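Local coordinates for Lin0431 protein (Listeria innocua, PDB 3LD7) that is of unknown function but forms a compact, mostly beta fold of the NusG domain II family, here as one piece of a longer protein, at residues A[38-43]-A[56-61]; A[8-13]-A[22-27]; A[28-33]-A[44-49]; A[52-57]-A[75-80]. All coordinates share one frame; numbering follows the deposited sequence. Where two conformers were deposited one is given.

Contact 1: A[38-43]-A[56-61]; sequences KGAQYN and EDNSPD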
loop_
_atom_site.group_PDB
_atom_site.type_symbol
_atom_site.label_atom_id
_atom_site.label_comp_id
_atom_site.label_asym_id
_atom_site.label_seq_id
_atom_site.Cartn_x
_atom_site.Cartn_y
_atom_site.Cartn_z
ATOM N N LYS A 38 8.899 11.735 7.739
ATOM C CA LYS A 38 9.895 12.548 8.343
ATOM C C LYS A 38 11.189 12.389 7.564
ATOM O O LYS A 38 11.508 11.344 6.950
ATOM C CB LYS A 38 10.113 12.115 9.797
ATOM C CG LYS A 38 8.858 12.200 10.682
ATOM C CD LYS A 38 8.198 13.581 10.614
ATOM C CE LYS A 38 7.310 13.845 11.834
ATOM N NZ LYS A 38 6.241 14.845 11.527
ATOM N N GLY A 39 11.937 13.462 7.589
ATOM C CA GLY A 39 13.249 13.470 6.994
ATOM C C GLY A 39 13.119 13.233 5.507
ATOM O O GLY A 39 12.394 13.945 4.809
ATOM N N ALA A 40 13.827 12.230 5.023
ATOM C CA ALA A 40 13.818 11.893 3.609
ATOM C C ALA A 40 13.078 10.578 3.363
ATOM O O ALA A 40 13.120 10.036 2.259
ATOM C CB ALA A 40 15.246 11.786 3.089
ATOM N N GLN A 41 12.400 10.060 4.390
ATOM C CA GLN A 41 11.671 8.816 4.232
ATOM C C GLN A 41 10.554 8.945 3.202
ATOM O O GLN A 41 9.780 9.920 3.216
ATOM C CB GLN A 41 11.062 8.375 5.564
ATOM C CG GLN A 41 12.082 8.269 6.696
ATOM C CD GLN A 41 11.433 8.449 8.056
ATOM O OE1 GLN A 41 12.008 9.035 8.954
ATOM N NE2 GLN A 41 10.220 7.922 8.204
ATOM N N TYR A 42 10.472 7.980 2.297
ATOM C CA TYR A 42 9.339 7.930 1.394
ATOM C C TYR A 42 8.947 6.502 1.071
ATOM O O TYR A 42 9.745 5.576 1.221
ATOM C CB TYR A 42 9.635 8.689 0.078
ATOM C CG TYR A 42 10.545 7.920 -0.860
ATOM C CD1 TYR A 42 11.917 7.970 -0.704
ATOM C CD2 TYR A 42 10.027 7.150 -1.893
ATOM C CE1 TYR A 42 12.763 7.257 -1.526
ATOM C CE2 TYR A 42 10.860 6.434 -2.734
ATOM C CZ TYR A 42 12.239 6.500 -2.547
ATOM O OH TYR A 42 13.099 5.800 -3.367
ATOM N N ASN A 43 7.715 6.340 0.603
ATOM C CA ASN A 43 7.249 5.087 0.007
ATOM C C ASN A 43 6.446 5.437 -1.210
ATOM O O ASN A 43 5.449 6.180 -1.118
ATOM C CB ASN A 43 6.359 4.253 0.964
ATOM C CG ASN A 43 7.113 3.777 2.207
ATOM O OD1 ASN A 43 7.590 2.617 2.304
ATOM N ND2 ASN A 43 7.205 4.634 3.149
ATOM N N GLU A 56 8.648 1.189 -4.509
ATOM C CA GLU A 56 10.011 1.539 -4.165
ATOM C C GLU A 56 9.974 2.362 -2.904
ATOM O O GLU A 56 9.021 3.106 -2.665
ATOM C CB GLU A 56 10.616 2.334 -5.328
ATOM C CG GLU A 56 11.918 3.008 -5.077
ATOM C CD GLU A 56 12.149 4.120 -6.095
ATOM O OE1 GLU A 56 11.923 3.890 -7.299
ATOM O OE2 GLU A 56 12.512 5.234 -5.686
ATOM N N ASP A 57 11.002 2.221 -2.075
ATOM C CA ASP A 57 11.132 3.066 -0.894
ATOM C C ASP A 57 12.572 3.072 -0.429
ATOM O O ASP A 57 13.381 2.279 -0.939
ATOM C CB ASP A 57 10.127 2.706 0.236
ATOM C CG ASP A 57 10.413 1.394 0.915
ATOM O OD1 ASP A 57 11.594 1.091 1.214
ATOM O OD2 ASP A 57 9.420 0.691 1.232
ATOM N N ASN A 58 12.908 3.999 0.470
ATOM C CA ASN A 58 14.253 4.034 1.036
ATOM C C ASN A 58 14.332 3.504 2.461
ATOM O O ASN A 58 15.213 3.893 3.256
ATOM C CB ASN A 58 14.896 5.417 0.886
ATOM C CG ASN A 58 14.125 6.507 1.584
ATOM O OD1 ASN A 58 13.021 6.293 2.080
ATOM N ND2 ASN A 58 14.703 7.702 1.606
ATOM N N SER A 59 13.408 2.613 2.792
ATOM C CA SER A 59 13.473 1.969 4.100
ATOM C C SER A 59 14.764 1.170 4.225
ATOM O O SER A 59 15.300 0.657 3.235
ATOM C CB SER A 59 12.251 1.063 4.335
ATOM O OG SER A 59 12.281 -0.112 3.523
ATOM N N PRO A 60 15.275 1.072 5.456
ATOM C CA PRO A 60 16.504 0.294 5.632
ATOM C C PRO A 60 16.304 -1.205 5.411
ATOM O O PRO A 60 17.280 -1.881 5.047
ATOM C CB PRO A 60 16.904 0.594 7.078
ATOM C CG PRO A 60 15.617 1.026 7.751
ATOM C CD PRO A 60 14.839 1.749 6.692
ATOM N N ASP A 61 15.090 -1.714 5.628
ATOM C CA ASP A 61 14.874 -3.169 5.660
ATOM C C ASP A 61 14.238 -3.719 4.383
ATOM O O ASP A 61 14.368 -4.910 4.078
ATOM C CB ASP A 61 14.064 -3.603 6.903
ATOM C CG ASP A 61 12.699 -2.919 7.009
ATOM O OD1 ASP A 61 12.466 -1.935 6.290
ATOM O OD2 ASP A 61 11.861 -3.346 7.850
HETATM O O HOH W 1 15.155 4.287 -2.739
#

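Contact 2: A[8-13]-A[22-27]; sequences VVAIIS and IPLTGH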
loop_
_atom_site.group_PDB
_atom_site.type_symbol
_atom_site.label_atom_id
_atom_site.label_comp_id
_atom_site.label_asym_id
_atom_site.label_seq_id
_atom_site.Cartn_x
_atom_site.Cartn_y
_atom_site.Cartn_z
ATOM N N VAL A 8 -13.025 -5.759 -2.667
ATOM C CA VAL A 8 -12.059 -5.360 -1.642
ATOM C C VAL A 8 -11.612 -3.909 -1.735
ATOM O O VAL A 8 -11.674 -3.282 -2.806
ATOM C CB VAL A 8 -10.813 -6.285 -1.633
ATOM C CG1 VAL A 8 -11.245 -7.713 -1.319
ATOM C CG2 VAL A 8 -10.071 -6.219 -2.967
ATOM N N VAL A 9 -11.152 -3.391 -0.598
ATOM C CA VAL A 9 -10.666 -2.022 -0.497
ATOM C C VAL A 9 -9.311 -2.075 0.175
ATOM O O VAL A 9 -9.130 -2.822 1.137
ATOM C CB VAL A 9 -11.602 -1.141 0.363
ATOM C CG1 VAL A 9 -11.101 0.269 0.415
ATOM C CG2 VAL A 9 -13.005 -1.141 -0.198
ATOM N N ALA A 10 -8.358 -1.300 -0.332
ATOM C CA ALA A 10 -7.059 -1.201 0.296
ATOM C C ALA A 10 -7.027 0.039 1.178
ATOM O O ALA A 10 -7.304 1.152 0.718
ATOM C CB ALA A 10 -5.976 -1.122 -0.754
ATOM N N ILE A 11 -6.682 -0.155 2.448
ATOM C CA ILE A 11 -6.578 0.938 3.402
ATOM C C ILE A 11 -5.097 1.200 3.621
ATOM O O ILE A 11 -4.351 0.324 4.071
ATOM C CB ILE A 11 -7.278 0.600 4.750
ATOM C CG1 ILE A 11 -8.673 0.009 4.513
ATOM C CG2 ILE A 11 -7.294 1.833 5.685
ATOM C CD1 ILE A 11 -9.626 0.961 3.959
ATOM N N ILE A 12 -4.657 2.395 3.271
ATOM C CA ILE A 12 -3.242 2.751 3.377
ATOM C C ILE A 12 -3.062 3.821 4.442
ATOM O O ILE A 12 -3.665 4.899 4.353
ATOM C CB ILE A 12 -2.725 3.274 2.019
ATOM C CG1 ILE A 12 -2.952 2.214 0.919
ATOM C CG2 ILE A 12 -1.249 3.664 2.117
ATOM C CD1 ILE A 12 -4.196 2.450 0.033
ATOM N N SER A 13 -2.230 3.523 5.442
ATOM C CA SER A 13 -2.045 4.375 6.620
ATOM C C SER A 13 -0.591 4.724 6.835
ATOM O O SER A 13 0.299 3.976 6.434
ATOM C CB SER A 13 -2.509 3.650 7.879
ATOM O OG SER A 13 -3.904 3.400 7.843
ATOM N N ILE A 22 -8.825 2.803 -0.949
ATOM C CA ILE A 22 -8.893 2.627 -2.388
ATOM C C ILE A 22 -9.606 1.336 -2.755
ATOM O O ILE A 22 -9.072 0.237 -2.584
ATOM C CB ILE A 22 -7.487 2.594 -3.048
ATOM C CG1 ILE A 22 -6.675 3.855 -2.721
ATOM C CG2 ILE A 22 -7.660 2.416 -4.565
ATOM C CD1 ILE A 22 -5.258 3.830 -3.332
ATOM N N PRO A 23 -10.831 1.450 -3.254
ATOM C CA PRO A 23 -11.551 0.256 -3.713
ATOM C C PRO A 23 -10.828 -0.312 -4.929
ATOM O O PRO A 23 -10.607 0.425 -5.898
ATOM C CB PRO A 23 -12.933 0.807 -4.103
ATOM C CG PRO A 23 -13.069 2.033 -3.302
ATOM C CD PRO A 23 -11.695 2.634 -3.217
ATOM N N LEU A 24 -10.428 -1.582 -4.864
ATOM C CA LEU A 24 -9.570 -2.154 -5.888
ATOM C C LEU A 24 -10.399 -2.846 -6.932
ATOM O O LEU A 24 -9.978 -2.953 -8.076
ATOM C CB LEU A 24 -8.593 -3.181 -5.305
ATOM C CG LEU A 24 -7.541 -2.604 -4.361
ATOM C CD1 LEU A 24 -6.727 -3.728 -3.748
ATOM C CD2 LEU A 24 -6.661 -1.584 -5.075
ATOM N N THR A 25 -11.573 -3.320 -6.535
ATOM C CA THR A 25 -12.350 -4.148 -7.429
ATOM C C THR A 25 -12.999 -3.289 -8.522
ATOM O O THR A 25 -13.813 -2.403 -8.246
ATOM C CB THR A 25 -13.375 -4.982 -6.646
ATOM O OG1 THR A 25 -12.703 -5.654 -5.557
ATOM C CG2 THR A 25 -14.017 -5.997 -7.563
ATOM N N GLY A 26 -12.617 -3.557 -9.766
ATOM C CA GLY A 26 -13.034 -2.748 -10.894
ATOM C C GLY A 26 -12.059 -1.640 -11.242
ATOM O O GLY A 26 -12.247 -0.917 -12.230
ATOM N N HIS A 27 -11.007 -1.488 -10.446
ATOM C CA HIS A 27 -10.005 -0.488 -10.779
ATOM C C HIS A 27 -9.165 -0.900 -11.984
ATOM O O HIS A 27 -8.710 -2.040 -12.078
ATOM C CB HIS A 27 -9.102 -0.163 -9.587
ATOM C CG HIS A 27 -8.014 0.797 -9.937
ATOM N ND1 HIS A 27 -8.206 2.160 -10.041
ATOM C CD2 HIS A 27 -6.742 0.566 -10.323
ATOM C CE1 HIS A 27 -7.073 2.731 -10.415
ATOM N NE2 HIS A 27 -6.168 1.781 -10.583
#

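Contact 3: A[28-33]-A[44-49]; sequences KGNEQF and LMEVDG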
loop_
_atom_site.group_PDB
_atom_site.type_symbol
_atom_site.label_atom_id
_atom_site.label_comp_id
_atom_site.label_asym_id
_atom_site.label_seq_id
_atom_site.Cartn_x
_atom_site.Cartn_y
_atom_site.Cartn_z
ATOM N N LYS A 28 -9.011 0.016 -12.945
ATOM C CA LYS A 28 -8.150 -0.251 -14.095
ATOM C C LYS A 28 -7.250 0.933 -14.355
ATOM O O LYS A 28 -7.651 2.087 -14.165
ATOM C CB LYS A 28 -8.998 -0.533 -15.337
ATOM C CG LYS A 28 -9.837 -1.804 -15.188
ATOM C CD LYS A 28 -10.514 -2.210 -16.486
ATOM C CE LYS A 28 -11.005 -3.642 -16.416
ATOM N NZ LYS A 28 -12.009 -3.798 -15.339
ATOM N N GLY A 29 -6.041 0.653 -14.829
ATOM C CA GLY A 29 -5.047 1.677 -15.022
ATOM C C GLY A 29 -4.026 1.626 -13.898
ATOM O O GLY A 29 -4.059 0.747 -13.030
ATOM N N ASN A 30 -3.109 2.577 -13.933
ATOM C CA ASN A 30 -2.008 2.627 -12.987
ATOM C C ASN A 30 -2.013 3.968 -12.288
ATOM O O ASN A 30 -2.105 5.028 -12.932
ATOM C CB ASN A 30 -0.690 2.403 -13.745
ATOM C CG ASN A 30 0.486 2.162 -12.817
ATOM O OD1 ASN A 30 0.873 1.008 -12.562
ATOM N ND2 ASN A 30 1.061 3.244 -12.306
ATOM N N GLU A 31 -1.928 3.922 -10.971
ATOM C CA GLU A 31 -1.821 5.130 -10.192
ATOM C C GLU A 31 -0.662 4.978 -9.244
ATOM O O GLU A 31 -0.508 3.926 -8.607
ATOM C CB GLU A 31 -3.097 5.345 -9.367
ATOM C CG GLU A 31 -3.056 6.645 -8.596
ATOM C CD GLU A 31 -3.769 6.625 -7.254
ATOM O OE1 GLU A 31 -4.732 5.843 -7.056
ATOM O OE2 GLU A 31 -3.349 7.433 -6.396
ATOM N N GLN A 32 0.146 6.029 -9.132
ATOM C CA GLN A 32 1.211 6.035 -8.151
ATOM C C GLN A 32 1.085 7.247 -7.259
ATOM O O GLN A 32 0.755 8.348 -7.720
ATOM C CB GLN A 32 2.571 5.989 -8.829
ATOM C CG GLN A 32 2.775 4.655 -9.548
ATOM C CD GLN A 32 4.020 4.593 -10.402
ATOM O OE1 GLN A 32 5.022 5.249 -10.114
ATOM N NE2 GLN A 32 3.957 3.798 -11.479
ATOM N N PHE A 33 1.355 7.054 -5.973
ATOM C CA PHE A 33 1.396 8.202 -5.067
ATOM C C PHE A 33 2.489 7.972 -4.044
ATOM O O PHE A 33 2.805 6.822 -3.730
ATOM C CB PHE A 33 0.015 8.509 -4.427
ATOM C CG PHE A 33 -0.533 7.412 -3.543
ATOM C CD1 PHE A 33 -1.232 6.343 -4.076
ATOM C CD2 PHE A 33 -0.328 7.455 -2.161
ATOM C CE1 PHE A 33 -1.750 5.330 -3.236
ATOM C CE2 PHE A 33 -0.832 6.458 -1.339
ATOM C CZ PHE A 33 -1.539 5.385 -1.881
ATOM N N LEU A 44 6.869 4.896 -2.345
ATOM C CA LEU A 44 6.150 5.080 -3.600
ATOM C C LEU A 44 5.159 3.943 -3.744
ATOM O O LEU A 44 5.549 2.782 -3.913
ATOM C CB LEU A 44 7.126 5.094 -4.760
ATOM C CG LEU A 44 6.540 5.329 -6.151
ATOM C CD1 LEU A 44 5.705 6.606 -6.215
ATOM C CD2 LEU A 44 7.676 5.370 -7.134
HETATM N N MSE A 45 3.876 4.274 -3.600
HETATM C CA MSE A 45 2.797 3.303 -3.685
HETATM C C MSE A 45 2.321 3.197 -5.115
HETATM O O MSE A 45 2.292 4.195 -5.839
HETATM C CB MSE A 45 1.619 3.782 -2.819
HETATM C CG MSE A 45 2.026 4.145 -1.388
HETATM SE SE MSE A 45 2.964 2.744 -0.423
HETATM C CE MSE A 45 1.666 1.281 -0.717
ATOM N N GLU A 46 1.908 1.997 -5.503
ATOM C CA GLU A 46 1.450 1.764 -6.862
ATOM C C GLU A 46 0.221 0.893 -6.827
ATOM O O GLU A 46 0.225 -0.182 -6.224
ATOM C CB GLU A 46 2.553 1.090 -7.704
ATOM C CG GLU A 46 2.147 0.883 -9.155
ATOM C CD GLU A 46 3.229 0.185 -9.975
ATOM O OE1 GLU A 46 4.256 -0.226 -9.390
ATOM O OE2 GLU A 46 3.060 0.059 -11.205
ATOM N N VAL A 47 -0.830 1.352 -7.499
ATOM C CA VAL A 47 -2.003 0.540 -7.730
ATOM C C VAL A 47 -2.058 0.283 -9.220
ATOM O O VAL A 47 -2.031 1.212 -10.016
ATOM C CB VAL A 47 -3.280 1.261 -7.258
ATOM C CG1 VAL A 47 -4.504 0.428 -7.569
ATOM C CG2 VAL A 47 -3.175 1.522 -5.749
ATOM N N ASP A 48 -2.074 -0.984 -9.603
ATOM C CA ASP A 48 -2.147 -1.344 -11.004
ATOM C C ASP A 48 -3.269 -2.346 -11.153
ATOM O O ASP A 48 -3.200 -3.445 -10.602
ATOM C CB ASP A 48 -0.815 -1.945 -11.467
ATOM C CG ASP A 48 -0.775 -2.161 -12.963
ATOM O OD1 ASP A 48 -0.558 -1.184 -13.710
ATOM O OD2 ASP A 48 -0.958 -3.314 -13.389
ATOM N N GLY A 49 -4.325 -1.977 -11.881
ATOM C CA GLY A 49 -5.492 -2.825 -11.920
ATOM C C GLY A 49 -5.988 -3.015 -10.506
ATOM O O GLY A 49 -6.174 -2.030 -9.770
#

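Contact 4: A[52-57]-A[75-80]; sequences IRIKED and DTIVCL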
loop_
_atom_site.group_PDB
_atom_site.type_symbol
_atom_site.label_atom_id
_atom_site.label_comp_id
_atom_site.label_asym_id
_atom_site.label_seq_id
_atom_site.Cartn_x
_atom_site.Cartn_y
_atom_site.Cartn_z
ATOM N N ILE A 52 -2.075 -3.829 -5.424
ATOM C CA ILE A 52 -1.327 -2.721 -4.852
ATOM C C ILE A 52 0.024 -3.211 -4.338
ATOM O O ILE A 52 0.148 -4.359 -3.895
ATOM C CB ILE A 52 -2.139 -2.040 -3.723
ATOM C CG1 ILE A 52 -1.440 -0.770 -3.225
ATOM C CG2 ILE A 52 -2.475 -3.031 -2.600
ATOM C CD1 ILE A 52 -2.308 0.050 -2.263
ATOM N N ARG A 53 1.036 -2.353 -4.408
ATOM C CA ARG A 53 2.332 -2.663 -3.805
ATOM C C ARG A 53 3.035 -1.397 -3.393
ATOM O O ARG A 53 2.664 -0.294 -3.822
ATOM C CB ARG A 53 3.255 -3.399 -4.787
ATOM C CG ARG A 53 3.761 -2.542 -5.951
ATOM C CD ARG A 53 4.768 -3.285 -6.816
ATOM N NE ARG A 53 5.086 -2.536 -8.020
ATOM C CZ ARG A 53 5.830 -3.008 -9.014
ATOM N NH1 ARG A 53 6.391 -4.219 -8.925
ATOM N NH2 ARG A 53 6.012 -2.268 -10.095
ATOM N N ILE A 54 4.073 -1.561 -2.575
ATOM C CA ILE A 54 5.081 -0.518 -2.460
ATOM C C ILE A 54 6.059 -0.753 -3.598
ATOM O O ILE A 54 6.766 -1.769 -3.631
ATOM C CB ILE A 54 5.827 -0.519 -1.138
ATOM C CG1 ILE A 54 4.866 -0.427 0.060
ATOM C CG2 ILE A 54 6.857 0.631 -1.130
ATOM C CD1 ILE A 54 5.581 -0.716 1.403
ATOM N N LYS A 55 6.069 0.159 -4.569
ATOM C CA LYS A 55 6.938 -0.004 -5.723
ATOM C C LYS A 55 8.397 0.192 -5.342
ATOM O O LYS A 55 9.285 -0.568 -5.783
ATOM C CB LYS A 55 6.548 0.984 -6.833
ATOM C CG LYS A 55 7.444 0.882 -8.064
ATOM C CD LYS A 55 6.948 1.755 -9.199
ATOM C CE LYS A 55 7.834 1.569 -10.442
ATOM N NZ LYS A 55 7.340 2.322 -11.613
ATOM N N GLU A 56 8.648 1.189 -4.509
ATOM C CA GLU A 56 10.011 1.539 -4.165
ATOM C C GLU A 56 9.974 2.362 -2.904
ATOM O O GLU A 56 9.021 3.106 -2.665
ATOM C CB GLU A 56 10.616 2.334 -5.328
ATOM C CG GLU A 56 11.918 3.008 -5.077
ATOM C CD GLU A 56 12.149 4.120 -6.095
ATOM O OE1 GLU A 56 11.923 3.890 -7.299
ATOM O OE2 GLU A 56 12.512 5.234 -5.686
ATOM N N ASP A 57 11.002 2.221 -2.075
ATOM C CA ASP A 57 11.132 3.066 -0.894
ATOM C C ASP A 57 12.572 3.072 -0.429
ATOM O O ASP A 57 13.381 2.279 -0.939
ATOM C CB ASP A 57 10.127 2.706 0.236
ATOM C CG ASP A 57 10.413 1.394 0.915
ATOM O OD1 ASP A 57 11.594 1.091 1.214
ATOM O OD2 ASP A 57 9.420 0.691 1.232
ATOM N N ASP A 75 -4.844 -9.629 2.999
ATOM C CA ASP A 75 -3.473 -9.274 2.640
ATOM C C ASP A 75 -3.052 -7.997 3.334
ATOM O O ASP A 75 -3.862 -7.089 3.514
ATOM C CB ASP A 75 -3.334 -9.049 1.127
ATOM C CG ASP A 75 -3.315 -10.346 0.332
ATOM O OD1 ASP A 75 -3.303 -11.462 0.932
ATOM O OD2 ASP A 75 -3.297 -10.231 -0.918
ATOM N N THR A 76 -1.778 -7.929 3.703
ATOM C CA THR A 76 -1.186 -6.712 4.247
ATOM C C THR A 76 0.173 -6.444 3.657
ATOM O O THR A 76 0.832 -7.350 3.122
ATOM C CB THR A 76 -1.011 -6.817 5.781
ATOM O OG1 THR A 76 -0.179 -7.951 6.108
ATOM C CG2 THR A 76 -2.355 -6.974 6.461
ATOM N N ILE A 77 0.581 -5.186 3.749
ATOM C CA ILE A 77 1.956 -4.789 3.464
ATOM C C ILE A 77 2.403 -3.908 4.596
ATOM O O ILE A 77 1.649 -3.066 5.072
ATOM C CB ILE A 77 2.074 -3.968 2.149
ATOM C CG1 ILE A 77 1.470 -4.743 0.982
ATOM C CG2 ILE A 77 3.553 -3.645 1.848
ATOM C CD1 ILE A 77 1.305 -3.890 -0.288
ATOM N N VAL A 78 3.616 -4.103 5.081
ATOM C CA VAL A 78 4.066 -3.237 6.159
ATOM C C VAL A 78 5.456 -2.703 5.877
ATOM O O VAL A 78 6.350 -3.438 5.421
ATOM C CB VAL A 78 4.041 -3.954 7.494
ATOM C CG1 VAL A 78 4.886 -5.171 7.397
ATOM C CG2 VAL A 78 4.525 -3.033 8.595
ATOM N N CYS A 79 5.633 -1.412 6.121
ATOM C CA CYS A 79 6.964 -0.814 6.138
ATOM C C CYS A 79 7.110 -0.229 7.512
ATOM O O CYS A 79 6.680 0.894 7.776
ATOM C CB CYS A 79 7.148 0.275 5.066
ATOM S SG CYS A 79 8.798 1.039 5.177
ATOM N N LEU A 80 7.673 -1.028 8.418
ATOM C CA LEU A 80 7.712 -0.638 9.837
ATOM C C LEU A 80 8.520 0.648 10.124
ATOM O O LEU A 80 8.040 1.542 10.808
ATOM C CB LEU A 80 8.165 -1.811 10.722
ATOM C CG LEU A 80 7.206 -2.073 11.864
ATOM C CD1 LEU A 80 7.611 -3.302 12.606
ATOM C CD2 LEU A 80 7.141 -0.871 12.798
#

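Contact 1: A[38-43]-A[56-61]
Tyr42 lays one face of its ring against the chain at Asp57 and Asn58, while its hydroxyl reaches on to the carboxylate of Glu56. The CA of Asp57 stands 4.2 Å from the centroid of the Tyr42 ring, 27° off the ring normal, a CH-pi contact over the face. Asn58 N lies above the same ring, displaced toward the rim. At the far end of the side chain Tyr42 OH donates to Glu56 OE2 across a very short 2.5 Å, with ring and carboxylate planes almost perpendicular; a water that donates to Tyr42 OH is also held, weakly, by Asp57 O. The amide of Asn58, inclined 46° to the ring, bridges to the opposite backbone through both polar atoms: Tyr42 N donates to Asn58 OD1 over 3.1 Å, and Asn58 ND2 donates to Ala40 O over 2.9 Å from above the carbonyl plane. These bonds lie where strands 42-48 and 51-57, a hairpin of the three-stranded antiparallel sheet, run out into loops. Asn43 and Asp57 form a non-hydrogen-bonded pair at this end, and a type II' turn from Lys38 to Gln41 leads into strand 42-48. Asp57 closes an Asx turn: its OD1 accepts from Ser59 N at 2.8 Å and from Ser59 OG at 2.7 Å, both from one face of the carboxylate, which fixes its rotation. Gln62 continues the network, its NE2 bonding to Asp57 O and Ser59 O.

Contact 2: A[8-13]-A[22-27]
Thr25 holds its hydroxyl beside its own backbone N and anti to its carbonyl carbon (chi1 -50°), and from there OG1 meets the backbone of Val8. Val8 N donates to Thr25 OG1 over 2.9 Å in a nearly straight bond, 165° at the hydrogen. Val8 in turn sets CG2 between its N and carbonyl carbon, where that methyl approaches Leu24 CB at 4.1 Å as well as the threonine oxygen. Both Ile12 and Ile22 carry CG1 beside the backbone N, and their delta methyls converge obliquely, Ile12 CD1 to Ile22 CD1 at 3.8 Å. Ala10 CB touches Leu24 CD1 at 4.0 Å.

The backbone supplies the frame. Ala10 and Ile22 are an antiparallel hydrogen-bonded pair with both amides engaged, Ala10 N to Ile22 O and Ile22 N to Ala10 O, each 2.8 Å. Val9 and Pro23 are the adjoining non-hydrogen-bonded pair, with CA atoms 4.0 Å apart and side chains on the other face. Leu24 N to Val8 O, 2.9 Å, carries the ladder beyond the end of strand 17-23 and into a type II turn from Leu24 to His27. This is the open end of the beta hairpin formed by strands 8-14 and 17-23, at one margin of the four-stranded antiparallel sheet. Ile12, Ile22 and Leu24 face Phe33, Ile35 and Val47 of the other sheet.

The pairing is thus polar along its spine and apolar toward the second sheet; where the regular strand stops, a side-chain hydroxyl serves Val8 N as the acceptor in place of a carbonyl.

Contact 3: A[28-33]-A[44-49]
Asn30 to Phe33 pair with Met45 to Asp48 in regular antiparallel register, the strand axes 4.7 Å apart and their directions differing by 166°. Two hydrogen-bonded pairs, Glu31 with Val47 and Phe33 with Met45, alternate with the non-hydrogen-bonded Asn30-Asp48 and Gln32-Glu46; past the strand end Gly49 N still donates to Gly29 O at 3.0 Å. Phe33 takes chi1 63°, placing CG between its N and carbonyl carbon and turning the ring over the selenomethionine Met45. Met45 CB lies 3.7 Å from the centroid of the Phe33 ring and 14° off its normal, a CH-pi contact over one face, with Met45 CG 3.7 Å from Phe33 CE2. The chain of Met45 then bends at chi2 and chi3, carrying selenium away from Phe33. On the other face of the sheet Gln32 and Glu46 lie alongside each other, chains heading in one direction, with Gln32 CG against Glu46 CG at 3.8 Å. Leu44 CD1 rests near Phe33 O at 3.8 Å. Two acids pair with arginines, one on each face: Glu46 forms a salt bridge with Arg53, and Glu31, on the face of Phe33, one with Arg20, which also makes a cation-pi contact with Phe33. Strand 42-48 is the middle member of the three-stranded sheet, flanked by 30-36 and 51-57. On the face bearing Met45, Phe33 and Val47 touch Ile22 of strand 17-23 in the other sheet, and Trp69 touches Glu46 and Asp48 on the reverse.

Contact 4: A[52-57]-A[75-80]
Ile77 projects from strand 76-79 against Ile52, Arg53 and Ile54, and its two branches divide the work. From CB, which points toward the facing strand, CG2 goes anti to the backbone N and meets Ile54: Ile77 CG2 lies 3.6 Å from Ile54 CD1 and 3.9 Å from Ile54 CG1. The other branch, CG1, stands beside the backbone N (chi1 -55°), and chi2 of 169° extends it so that the terminal methyl reaches the opposing main chain. There Ile77 CD1 sits 3.8 Å from Ile52 O and 3.9 Å from Arg53 CA. The Ile54 and Ile77 side chains overlap as they run in opposing directions, and Ile54 CD1 carries on to Cys79 CB at 4.1 Å. Farther along, Cys79 SG packs 4.0 Å from Asp57 OD2, the carboxylate being held through OD1 by Ser59.

The strand axes pass 8.3 Å apart at an angle of 29°, too distant for pairing: this is face-to-face packing of the three-stranded sheet, through strand 51-57, on the four-stranded sheet, through its edge strand 76-79. Strand 51-57 is irregular here, since Lys55 and Glu56 both oppose Leu44 in a classic beta bulge. Val65 of helix 63-67 touches Ile54 and Asp57, while Val86 adjoins Ile77.

With methyls against methyls and against backbone atoms, the joint is held by dispersion and burial rather than by directed bonds, with Ile52 O and Asp57 OD2 the polar atoms touched.

How the contacts relate
Contacts 1 and 3 belong to the three-stranded sheet, contact 2 to the four-stranded one; contact 4 joins the two. Contacts 2 and 4 are the more buried: Ile52 CD1 reaches Ile12 CD1 at 3.8 Å, merging them into one apolar core, to which contact 3 adds Phe33, 3.8 Å by its CE1 from Ile22 CD1. Contact 1 is peripheral, its centre about 14 Å from the chain's centre, and relies mainly on side-chain hydrogen bonds, contacts 2 and 3 chiefly on backbone ladders, contact 4 on methyl packing. Strand 42-48 serves contacts 1 and 3, strand 51-57 contacts 1 and 4, which share Glu56 and Asp57. A probable hydrogen bond, Leu44 O to Lys55 N, 2.8 Å, joins contacts 3 and 4.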